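Local coordinates for protein chitinase (Thermococcus kodakarensis KOD1, PDB 5DHD) that probably anchors the enzyme on chitin through a chitin-binding beta-sandwich domain, as part of a chitinase that hydrolyses the polysaccharide, at residues L9-T14 with T19-T24; Y31-K36 with P71-G76; S43-F48 with G58-T63. One frame throughout, in Å; residues are numbered along the deposited sequence. Where two conformers were deposited one is given.

Contact 1: residues L9-T14 with T19-T24; sequences LSVKVT and TEYDVT. With PE3 (3,6,9,12,15,18,21,24,27,30,33,36,39-tridecaoxahentetracontane-1,41-diol), chain D; PE3 (3,6,9,12,15,18,21,24,27,30,33,36,39-tridecaoxahentetracontane-1,41-diol), chain I.
Both methyl groups of Val13 lie against the Tyr21 ring, the two side chains running side by side in the same direction, with CG2 of Val13 3.8 Å from CE2 of Tyr21. With CG1 of Val13 anti to the backbone N (chi1 -175°), that methyl also reaches Thr19, where Val13 CG1 and Thr19 CG2 sit at a tight 3.5 Å. Val11 CG1 comes to the edge of the same ring, and Leu9 CD1 meets Val23 CG1 at 3.6 Å. On the other face, Lys12 and Asp22 run alongside each other: CD of Lys12 is 3.5 Å from OD2 of Asp22, while its NZ, in one of its two conformers, donates hydrogen bonds to five ether oxygens of a bound polyethylene glycol, one of them weak. A water 2.7 Å from Thr14 OG1 also lies 2.7 Å from Asp22 OD2 and near Glu20 O. Six backbone hydrogen bonds fix the register, Asp22 N to Lys12 O being 2.9 Å long and 167° at the hydrogen.

Further out, Tyr21 OH is bonded to Val85 N, and Trp100 touches Leu9, Val11 and Val13. The paired residues and the 159° between strand directions define an antiparallel beta hairpin, whose first strand is the outermost one of the four-stranded sheet in this carbohydrate-binding beta sandwich.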
loop_
_atom_site.group_PDB
_atom_site.type_symbol
_atom_site.label_atom_id
_atom_site.label_comp_id
_atom_site.label_asym_id
_atom_site.label_seq_id
_atom_site.Cartn_x
_atom_site.Cartn_y
_atom_site.Cartn_z
ATOM N N LEU A 9 -1.016 -1.001 9.726
ATOM C CA LEU A 9 -1.609 -0.923 8.385
ATOM C C LEU A 9 -3.140 -0.852 8.430
ATOM O O LEU A 9 -3.788 -1.742 8.980
ATOM C CB LEU A 9 -1.232 -2.147 7.546
ATOM C CG LEU A 9 -1.831 -2.274 6.132
ATOM C CD1 LEU A 9 -1.334 -1.113 5.220
ATOM C CD2 LEU A 9 -1.394 -3.612 5.533
ATOM N N SER A 10 -3.711 0.201 7.845
ATOM C CA SER A 10 -5.171 0.371 7.791
ATOM C C SER A 10 -5.573 0.611 6.339
ATOM O O SER A 10 -4.945 1.380 5.630
ATOM C CB SER A 10 -5.606 1.537 8.679
ATOM O OG SER A 10 -5.378 1.210 10.039
ATOM N N VAL A 11 -6.632 -0.067 5.919
ATOM C CA VAL A 11 -7.070 0.004 4.531
ATOM C C VAL A 11 -8.563 0.234 4.321
ATOM O O VAL A 11 -9.401 -0.438 4.932
ATOM C CB VAL A 11 -6.715 -1.321 3.806
ATOM C CG1 VAL A 11 -7.022 -1.234 2.307
ATOM C CG2 VAL A 11 -5.233 -1.673 4.035
ATOM N N LYS A 12 -8.886 1.210 3.474
ATOM C CA LYS A 12 -10.278 1.500 3.117
ATOM C C LYS A 12 -10.412 1.167 1.633
ATOM O O LYS A 12 -9.588 1.591 0.822
ATOM C CB LYS A 12 -10.619 2.971 3.334
ATOM C CG LYS A 12 -11.848 3.404 2.549
ATOM C CD LYS A 12 -11.932 4.918 2.458
ATOM C CE LYS A 12 -12.556 5.447 3.703
ATOM N NZ LYS A 12 -12.579 6.937 3.856
ATOM N N VAL A 13 -11.458 0.414 1.299
ATOM C CA VAL A 13 -11.709 -0.019 -0.072
ATOM C C VAL A 13 -13.010 0.553 -0.627
ATOM O O VAL A 13 -14.052 0.475 0.021
ATOM C CB VAL A 13 -11.789 -1.578 -0.093
ATOM C CG1 VAL A 13 -11.925 -2.114 -1.508
ATOM C CG2 VAL A 13 -10.543 -2.187 0.576
ATOM N N THR A 14 -12.949 1.124 -1.827
ATOM C CA THR A 14 -14.139 1.706 -2.457
ATOM C C THR A 14 -14.180 1.235 -3.906
ATOM O O THR A 14 -13.279 1.528 -4.689
ATOM C CB THR A 14 -14.099 3.239 -2.363
ATOM O OG1 THR A 14 -14.027 3.607 -0.981
ATOM C CG2 THR A 14 -15.367 3.860 -2.987
ATOM N N THR A 19 -11.335 0.042 -8.380
ATOM C CA THR A 19 -11.334 0.127 -6.934
ATOM C C THR A 19 -10.234 0.966 -6.321
ATOM O O THR A 19 -9.056 0.804 -6.636
ATOM C CB THR A 19 -11.261 -1.300 -6.373
ATOM O OG1 THR A 19 -12.312 -2.086 -6.958
ATOM C CG2 THR A 19 -11.447 -1.319 -4.874
ATOM N N GLU A 20 -10.640 1.854 -5.424
ATOM C CA GLU A 20 -9.714 2.732 -4.729
ATOM C C GLU A 20 -9.326 2.151 -3.380
ATOM O O GLU A 20 -10.180 1.671 -2.623
ATOM C CB GLU A 20 -10.334 4.113 -4.499
ATOM C CG GLU A 20 -9.452 5.080 -3.696
ATOM C CD GLU A 20 -9.957 6.524 -3.738
ATOM O OE1 GLU A 20 -10.478 6.949 -4.784
ATOM O OE2 GLU A 20 -9.809 7.252 -2.737
ATOM N N TYR A 21 -8.032 2.195 -3.093
ATOM C CA TYR A 21 -7.499 1.714 -1.830
ATOM C C TYR A 21 -6.824 2.887 -1.147
ATOM O O TYR A 21 -5.825 3.429 -1.640
ATOM C CB TYR A 21 -6.488 0.578 -2.058
ATOM C CG TYR A 21 -7.134 -0.660 -2.629
ATOM C CD1 TYR A 21 -7.406 -0.757 -3.988
ATOM C CD2 TYR A 21 -7.539 -1.709 -1.791
ATOM C CE1 TYR A 21 -8.072 -1.863 -4.510
ATOM C CE2 TYR A 21 -8.206 -2.820 -2.303
ATOM C CZ TYR A 21 -8.467 -2.886 -3.667
ATOM O OH TYR A 21 -9.116 -3.984 -4.199
ATOM N N ASP A 22 -7.400 3.303 -0.027
ATOM C CA ASP A 22 -6.859 4.407 0.744
ATOM C C ASP A 22 -6.167 3.765 1.925
ATOM O O ASP A 22 -6.791 3.087 2.739
ATOM C CB ASP A 22 -7.982 5.341 1.189
ATOM C CG ASP A 22 -8.633 6.030 0.011
ATOM O OD1 ASP A 22 -7.923 6.775 -0.679
ATOM O OD2 ASP A 22 -9.831 5.830 -0.223
ATOM N N VAL A 23 -4.861 3.972 1.996
ATOM C CA VAL A 23 -4.038 3.350 3.017
ATOM C C VAL A 23 -3.464 4.317 4.034
ATOM O O VAL A 23 -2.931 5.364 3.670
ATOM C CB VAL A 23 -2.858 2.621 2.323
ATOM C CG1 VAL A 23 -1.950 1.954 3.371
ATOM C CG2 VAL A 23 -3.378 1.604 1.320
ATOM N N THR A 24 -3.578 3.967 5.311
ATOM C CA THR A 24 -2.988 4.785 6.360
ATOM C C THR A 24 -2.038 3.908 7.138
ATOM O O THR A 24 -2.388 2.796 7.554
ATOM C CB THR A 24 -4.052 5.318 7.343
ATOM O OG1 THR A 24 -4.890 6.249 6.656
ATOM C CG2 THR A 24 -3.397 6.040 8.522
HETATM C C42 PE3 D . -10.761 5.719 6.811
HETATM C C41 PE3 D . -12.189 5.371 7.177
HETATM O O40 PE3 D . -13.062 6.191 6.408
HETATM C C39 PE3 D . -14.392 5.842 6.772
HETATM C C38 PE3 D . -15.399 6.679 5.978
HETATM O O37 PE3 D . -15.256 6.436 4.590
HETATM C C36 PE3 D . -16.204 7.236 3.864
HETATM C C35 PE3 D . -16.060 6.996 2.334
HETATM O O34 PE3 D . -14.751 7.424 1.884
HETATM C C33 PE3 D . -14.615 7.177 0.468
HETATM C C32 PE3 D . -13.213 7.613 -0.011
HETATM O O31 PE3 D . -12.463 8.276 1.022
HETATM C C30 PE3 D . -11.202 8.629 0.482
HETATM C C29 PE3 D . -10.351 9.354 1.521
HETATM O O28 PE3 D . -10.050 8.469 2.607
HETATM C C27 PE3 D . -9.226 9.199 3.520
HETATM C C26 PE3 D . -8.822 8.310 4.698
HETATM O O25 PE3 D . -8.227 7.088 4.249
HETATM C C24 PE3 D . -7.852 6.392 5.433
HETATM C C23 PE3 D . -7.190 5.076 5.096
HETATM O O22 PE3 D . -7.659 4.034 5.904
HETATM C C17 PE3 I . -4.286 0.456 15.638
HETATM O O16 PE3 I . -5.258 1.155 14.819
HETATM C C15 PE3 I . -4.760 1.184 13.510
HETATM C C14 PE3 I . -5.743 1.917 12.651
HETATM O O13 PE3 I . -5.202 3.221 12.354
HETATM O O HOH W 1 -11.332 3.622 -0.587
#

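Contact 2: residues Y31-K36 with P71-G76; sequences YDWVVK and PTATFG. With PE3 (3,6,9,12,15,18,21,24,27,30,33,36,39-tridecaoxahentetracontane-1,41-diol), chain E.
Four ether oxygens of a bound polyethylene glycol grip NZ of Lys36, the hydrogen bond to O16 measuring 2.9 Å, on the outer side of a segment whose inner side sends Trp33 and Val35 against Phe75. That division is the signature of a beta sandwich: 31-36 leads into a strand of the five-stranded sheet, 71-76 belongs to the four-stranded one, and no hydrogen bond joins them. The nearest CA atoms, those of Trp33 and Ala73, are still 9.6 Å apart, so side chains alone close the gap.

Trp33 and Phe75 reach toward each other from the two sheets. CH2 of Trp33 sits over one face of the Phe75 ring, 3.6 Å from CD1 of Phe75. The planes are inclined by only 20°, but the rings are slid so far that they barely overlap, the centroid of the indole six-membered ring lying 5.0 Å from that of Phe75. The bond to CB of Phe75 already points at the facing sheet, and with CG between the backbone N and the carbonyl carbon (chi1 72°) the ring lies against the indole end. There its CZ meets Val35, whose CB is 4.0 Å away and whose two methyl groups are about equally near. Phe62 and Val23 press on Phe75 from the two sheets. An alanine in place of Phe75 lacks the ring, and the end of the indole and Val35 would probably be left facing a gap on the side of strand 72-79. The pyrrole end of Trp33 is fixed by a hydrogen bond from NE1 to Asn68 O, and since Asn68 ND2 also binds Thr74 O, one asparagine ties the indole to the facing strand. Beside that bond the methyl of Ala73 meets the indole, its CB 3.8 Å from NE1 of Trp33.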
loop_
_atom_site.group_PDB
_atom_site.type_symbol
_atom_site.label_atom_id
_atom_site.label_comp_id
_atom_site.label_asym_id
_atom_site.label_seq_id
_atom_site.Cartn_x
_atom_site.Cartn_y
_atom_site.Cartn_z
ATOM N N TYR A 31 9.956 6.303 8.762
ATOM C CA TYR A 31 10.650 5.149 8.204
ATOM C C TYR A 31 10.575 5.113 6.689
ATOM O O TYR A 31 9.700 5.730 6.079
ATOM C CB TYR A 31 9.978 3.856 8.687
ATOM C CG TYR A 31 10.039 3.611 10.168
ATOM C CD1 TYR A 31 11.107 2.904 10.726
ATOM C CD2 TYR A 31 9.035 4.080 11.022
ATOM C CE1 TYR A 31 11.177 2.667 12.092
ATOM C CE2 TYR A 31 9.100 3.847 12.402
ATOM C CZ TYR A 31 10.183 3.135 12.920
ATOM O OH TYR A 31 10.274 2.899 14.283
ATOM N N ASP A 32 11.496 4.374 6.083
ATOM C CA ASP A 32 11.476 4.199 4.644
ATOM C C ASP A 32 10.639 2.938 4.459
ATOM O O ASP A 32 11.150 1.863 4.144
ATOM C CB ASP A 32 12.895 4.001 4.105
ATOM C CG ASP A 32 13.725 5.273 4.218
ATOM O OD1 ASP A 32 13.222 6.322 3.800
ATOM O OD2 ASP A 32 14.864 5.221 4.714
ATOM N N TRP A 33 9.339 3.076 4.692
ATOM C CA TRP A 33 8.435 1.945 4.574
ATOM C C TRP A 33 8.285 1.439 3.151
ATOM O O TRP A 33 8.561 2.151 2.182
ATOM C CB TRP A 33 7.062 2.310 5.157
ATOM C CG TRP A 33 6.448 3.602 4.648
ATOM C CD1 TRP A 33 6.452 4.810 5.277
ATOM C CD2 TRP A 33 5.662 3.764 3.456
ATOM N NE1 TRP A 33 5.700 5.721 4.555
ATOM C CE2 TRP A 33 5.212 5.098 3.434
ATOM C CE3 TRP A 33 5.291 2.901 2.409
ATOM C CZ2 TRP A 33 4.404 5.605 2.397
ATOM C CZ3 TRP A 33 4.486 3.398 1.378
ATOM C CH2 TRP A 33 4.054 4.737 1.382
ATOM N N VAL A 34 7.853 0.187 3.044
ATOM C CA VAL A 34 7.641 -0.451 1.759
ATOM C C VAL A 34 6.323 -1.204 1.821
ATOM O O VAL A 34 6.149 -2.092 2.651
ATOM C CB VAL A 34 8.769 -1.472 1.450
ATOM C CG1 VAL A 34 8.499 -2.183 0.128
ATOM C CG2 VAL A 34 10.108 -0.746 1.380
ATOM N N VAL A 35 5.385 -0.830 0.958
ATOM C CA VAL A 35 4.101 -1.513 0.917
ATOM C C VAL A 35 4.035 -2.302 -0.386
ATOM O O VAL A 35 4.119 -1.730 -1.473
ATOM C CB VAL A 35 2.935 -0.532 1.015
ATOM C CG1 VAL A 35 1.613 -1.231 0.696
ATOM C CG2 VAL A 35 2.877 0.029 2.425
ATOM N N LYS A 36 3.905 -3.620 -0.267
ATOM C CA LYS A 36 3.834 -4.500 -1.425
ATOM C C LYS A 36 2.408 -4.960 -1.637
ATOM O O LYS A 36 1.782 -5.518 -0.731
ATOM C CB LYS A 36 4.744 -5.717 -1.248
ATOM C CG LYS A 36 6.215 -5.382 -1.147
ATOM C CD LYS A 36 7.009 -6.663 -1.304
ATOM C CE LYS A 36 8.453 -6.363 -1.536
ATOM N NZ LYS A 36 9.269 -7.597 -1.641
ATOM N N PRO A 71 5.141 10.064 11.245
ATOM C CA PRO A 71 4.684 8.859 11.949
ATOM C C PRO A 71 3.409 8.233 11.395
ATOM O O PRO A 71 3.227 7.015 11.470
ATOM C CB PRO A 71 4.536 9.321 13.397
ATOM C CG PRO A 71 4.183 10.773 13.256
ATOM C CD PRO A 71 5.106 11.236 12.146
ATOM N N THR A 72 2.523 9.068 10.860
ATOM C CA THR A 72 1.279 8.588 10.269
ATOM C C THR A 72 1.313 8.988 8.800
ATOM O O THR A 72 1.296 10.174 8.466
ATOM C CB THR A 72 0.038 9.211 10.940
ATOM O OG1 THR A 72 0.060 8.916 12.350
ATOM C CG2 THR A 72 -1.235 8.610 10.359
ATOM N N ALA A 73 1.382 7.990 7.926
ATOM C CA ALA A 73 1.442 8.237 6.494
ATOM C C ALA A 73 0.165 7.784 5.809
ATOM O O ALA A 73 -0.365 6.718 6.105
ATOM C CB ALA A 73 2.620 7.492 5.906
ATOM N N THR A 74 -0.332 8.605 4.896
ATOM C CA THR A 74 -1.536 8.267 4.159
ATOM C C THR A 74 -1.268 8.401 2.670
ATOM O O THR A 74 -0.692 9.388 2.217
ATOM C CB THR A 74 -2.736 9.177 4.534
ATOM O OG1 THR A 74 -3.102 8.946 5.907
ATOM C CG2 THR A 74 -3.951 8.855 3.670
ATOM N N PHE A 75 -1.655 7.378 1.916
ATOM C CA PHE A 75 -1.501 7.403 0.468
ATOM C C PHE A 75 -2.613 6.561 -0.118
ATOM O O PHE A 75 -3.411 5.981 0.618
ATOM C CB PHE A 75 -0.112 6.883 0.006
ATOM C CG PHE A 75 0.099 5.394 0.157
ATOM C CD1 PHE A 75 0.452 4.847 1.397
ATOM C CD2 PHE A 75 -0.050 4.533 -0.938
ATOM C CE1 PHE A 75 0.656 3.480 1.534
ATOM C CE2 PHE A 75 0.152 3.164 -0.789
ATOM C CZ PHE A 75 0.508 2.645 0.455
ATOM N N GLY A 76 -2.705 6.511 -1.438
ATOM C CA GLY A 76 -3.760 5.708 -2.017
ATOM C C GLY A 76 -3.496 5.370 -3.458
ATOM O O GLY A 76 -2.586 5.917 -4.090
HETATM C C18 PE3 E . 7.808 -10.475 -0.286
HETATM C C17 PE3 E . 8.959 -10.373 0.705
HETATM O O16 PE3 E . 9.185 -8.989 0.912
HETATM C C15 PE3 E . 10.235 -8.736 1.825
HETATM C C14 PE3 E . 10.368 -7.229 1.925
HETATM O O13 PE3 E . 10.926 -6.804 0.692
HETATM C C12 PE3 E . 11.027 -5.394 0.725
HETATM C C11 PE3 E . 11.645 -4.929 -0.588
HETATM O O10 PE3 E . 10.956 -5.436 -1.718
HETATM C C9 PE3 E . 11.646 -4.888 -2.838
HETATM C C8 PE3 E . 11.061 -5.316 -4.178
HETATM O O7 PE3 E . 10.612 -6.661 -4.122
HETATM C C6 PE3 E . 10.062 -6.931 -5.405
HETATM C C5 PE3 E . 9.545 -8.367 -5.526
HETATM O O4 PE3 E . 8.882 -8.757 -4.331
#

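Contact 3: residues S43-F48 with G58-T63; sequences SSVSSF and GYVVFT. With SO4 (sulfate ion), chain B.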
loop_
_atom_site.group_PDB
_atom_site.type_symbol
_atom_site.label_atom_id
_atom_site.label_comp_id
_atom_site.label_asym_id
_atom_site.label_seq_id
_atom_site.Cartn_x
_atom_site.Cartn_y
_atom_site.Cartn_z
ATOM N N SER A 43 -5.208 -7.193 -13.683
ATOM C CA SER A 43 -5.446 -5.891 -13.076
ATOM C C SER A 43 -4.149 -5.095 -12.995
ATOM O O SER A 43 -3.058 -5.660 -12.985
ATOM C CB SER A 43 -6.046 -6.035 -11.660
ATOM O OG SER A 43 -6.251 -4.769 -11.022
ATOM N N SER A 44 -4.279 -3.776 -12.948
ATOM C CA SER A 44 -3.119 -2.910 -12.839
ATOM C C SER A 44 -3.515 -1.647 -12.092
ATOM O O SER A 44 -4.697 -1.319 -11.985
ATOM C CB SER A 44 -2.552 -2.519 -14.219
ATOM O OG SER A 44 -3.477 -1.778 -14.981
ATOM N N VAL A 45 -2.523 -0.954 -11.550
ATOM C CA VAL A 45 -2.780 0.286 -10.839
ATOM C C VAL A 45 -2.891 1.383 -11.884
ATOM O O VAL A 45 -1.973 1.584 -12.686
ATOM C CB VAL A 45 -1.640 0.592 -9.840
ATOM C CG1 VAL A 45 -1.755 2.015 -9.313
ATOM C CG2 VAL A 45 -1.712 -0.386 -8.701
ATOM N N SER A 46 -4.021 2.079 -11.892
ATOM C CA SER A 46 -4.245 3.148 -12.858
ATOM C C SER A 46 -3.997 4.538 -12.284
ATOM O O SER A 46 -3.801 5.498 -13.033
ATOM C CB SER A 46 -5.655 3.053 -13.437
ATOM O OG SER A 46 -6.623 3.036 -12.416
ATOM N N SER A 47 -4.009 4.651 -10.960
ATOM C CA SER A 47 -3.777 5.937 -10.317
ATOM C C SER A 47 -3.179 5.755 -8.924
ATOM O O SER A 47 -3.438 4.758 -8.255
ATOM C CB SER A 47 -5.098 6.710 -10.176
ATOM O OG SER A 47 -4.904 8.005 -9.631
ATOM N N PHE A 48 -2.349 6.704 -8.506
ATOM C CA PHE A 48 -1.769 6.663 -7.168
ATOM C C PHE A 48 -1.323 8.055 -6.757
ATOM O O PHE A 48 -1.111 8.930 -7.605
ATOM C CB PHE A 48 -0.602 5.656 -7.054
ATOM C CG PHE A 48 0.611 6.022 -7.872
ATOM C CD1 PHE A 48 0.679 5.691 -9.213
ATOM C CD2 PHE A 48 1.678 6.704 -7.290
ATOM C CE1 PHE A 48 1.815 6.042 -9.976
ATOM C CE2 PHE A 48 2.816 7.059 -8.039
ATOM C CZ PHE A 48 2.875 6.725 -9.372
ATOM N N GLY A 58 6.199 -9.018 -9.792
ATOM C CA GLY A 58 4.812 -9.447 -9.716
ATOM C C GLY A 58 4.002 -8.692 -8.676
ATOM O O GLY A 58 2.821 -8.974 -8.476
ATOM N N TYR A 59 4.641 -7.741 -8.006
ATOM C CA TYR A 59 3.965 -6.934 -6.995
ATOM C C TYR A 59 4.039 -5.461 -7.352
ATOM O O TYR A 59 4.883 -5.046 -8.138
ATOM C CB TYR A 59 4.630 -7.117 -5.617
ATOM C CG TYR A 59 4.355 -8.445 -4.956
ATOM C CD1 TYR A 59 4.966 -9.614 -5.401
ATOM C CD2 TYR A 59 3.420 -8.541 -3.932
ATOM C CE1 TYR A 59 4.637 -10.853 -4.837
ATOM C CE2 TYR A 59 3.087 -9.762 -3.362
ATOM C CZ TYR A 59 3.697 -10.913 -3.820
ATOM O OH TYR A 59 3.358 -12.120 -3.253
ATOM N N VAL A 60 3.128 -4.676 -6.790
ATOM C CA VAL A 60 3.153 -3.238 -6.996
ATOM C C VAL A 60 3.761 -2.757 -5.685
ATOM O O VAL A 60 3.231 -3.036 -4.607
ATOM C CB VAL A 60 1.737 -2.644 -7.229
ATOM C CG1 VAL A 60 1.850 -1.128 -7.429
ATOM C CG2 VAL A 60 1.115 -3.273 -8.479
ATOM N N VAL A 61 4.886 -2.058 -5.782
ATOM C CA VAL A 61 5.600 -1.591 -4.605
ATOM C C VAL A 61 5.492 -0.090 -4.400
ATOM O O VAL A 61 5.874 0.702 -5.267
ATOM C CB VAL A 61 7.098 -2.007 -4.691
ATOM C CG1 VAL A 61 7.834 -1.589 -3.438
ATOM C CG2 VAL A 61 7.218 -3.533 -4.885
ATOM N N PHE A 62 4.969 0.295 -3.241
ATOM C CA PHE A 62 4.813 1.700 -2.906
ATOM C C PHE A 62 5.812 2.091 -1.829
ATOM O O PHE A 62 6.037 1.346 -0.870
ATOM C CB PHE A 62 3.392 1.999 -2.404
ATOM C CG PHE A 62 2.342 1.881 -3.467
ATOM C CD1 PHE A 62 2.169 2.877 -4.416
ATOM C CD2 PHE A 62 1.521 0.756 -3.511
ATOM C CE1 PHE A 62 1.182 2.759 -5.397
ATOM C CE2 PHE A 62 0.525 0.634 -4.497
ATOM C CZ PHE A 62 0.361 1.630 -5.428
ATOM N N THR A 63 6.410 3.262 -2.007
ATOM C CA THR A 63 7.371 3.795 -1.055
ATOM C C THR A 63 7.022 5.262 -0.816
ATOM O O THR A 63 6.376 5.902 -1.651
ATOM C CB THR A 63 8.831 3.627 -1.558
ATOM O OG1 THR A 63 8.942 4.116 -2.902
ATOM C CG2 THR A 63 9.232 2.154 -1.527
HETATM S S SO4 B . 5.439 -7.622 -12.984
HETATM O O1 SO4 B . 6.187 -7.183 -14.171
HETATM O O2 SO4 B . 5.389 -9.091 -12.945
HETATM O O3 SO4 B . 4.066 -7.088 -13.046
HETATM O O4 SO4 B . 6.103 -7.112 -11.777
#
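Val45 and Phe48 both direct their side chains at Val60 and Phe62, although residues three apart in a regular strand would face opposite ways. The explanation is a classic beta bulge: Ser46 and Ser47 together face Ile78 of the neighbouring strand, and the extra residue resets the facing of those that follow. Two points of contact result.

At the first, CG2 of Val45 lies 3.9 Å from CG1 of Val60 and nearly as close to CG2 of Val60, so a single methyl meets the fork of the other valine. The same Val45 CG2 is 4.4 Å from CZ of Phe62. At the second point it is the stem of Phe48, more than its ring, that touches: CB of Phe48 is 3.8 Å from CE1 of Phe62. With Phe48 CG set between the backbone N and the carbonyl carbon (chi1 66°), CG follows CB toward Phe62 CE1, at 4.1 Å. Phe62 in turn stacks on Phe77, which also touches Val45 and Phe48, while Lys53 lies against Val45, Phe48 and Val60.

Gly58, at the start of its segment, has a positive phi (94°) at which a side chain would jam against the preceding carbonyl, and its N donates to O4 of a sulfate, probably from the crystallisation liquor, at 2.8 Å. The short strands 45-48 and 59-63 run in almost the same direction, 7° apart, yet their axes approach no nearer than 10.7 Å, and no hydrogen bond joins the two segments. Such spacing is that of facing layers: this is the edge of the apolar interface of a beta sandwich, beneath an outermost strand of the four-stranded sheet.

How the contacts relate
The three contacts divide between pairing within a sheet and packing between sheets, with centres 12 to 14 Å apart. Contact 1 comes first along the chain and lies wholly in the four-stranded sheet; contact 2 follows, and both segments of contact 3 fall between its two halves. Contacts 2 and 3 each join that sheet to the five-stranded one, on opposite sides of the chain's centre. Contact 1 meets contact 2 where Val23 N is 2.8 Å from Phe75 O, and contact 2 meets contact 3 where Val35 O is 2.8 Å from Phe62 N, both probable hydrogen bonds. Contacts 1 and 3 do not touch. Together they help tie segments distant in sequence into one compact beta sandwich.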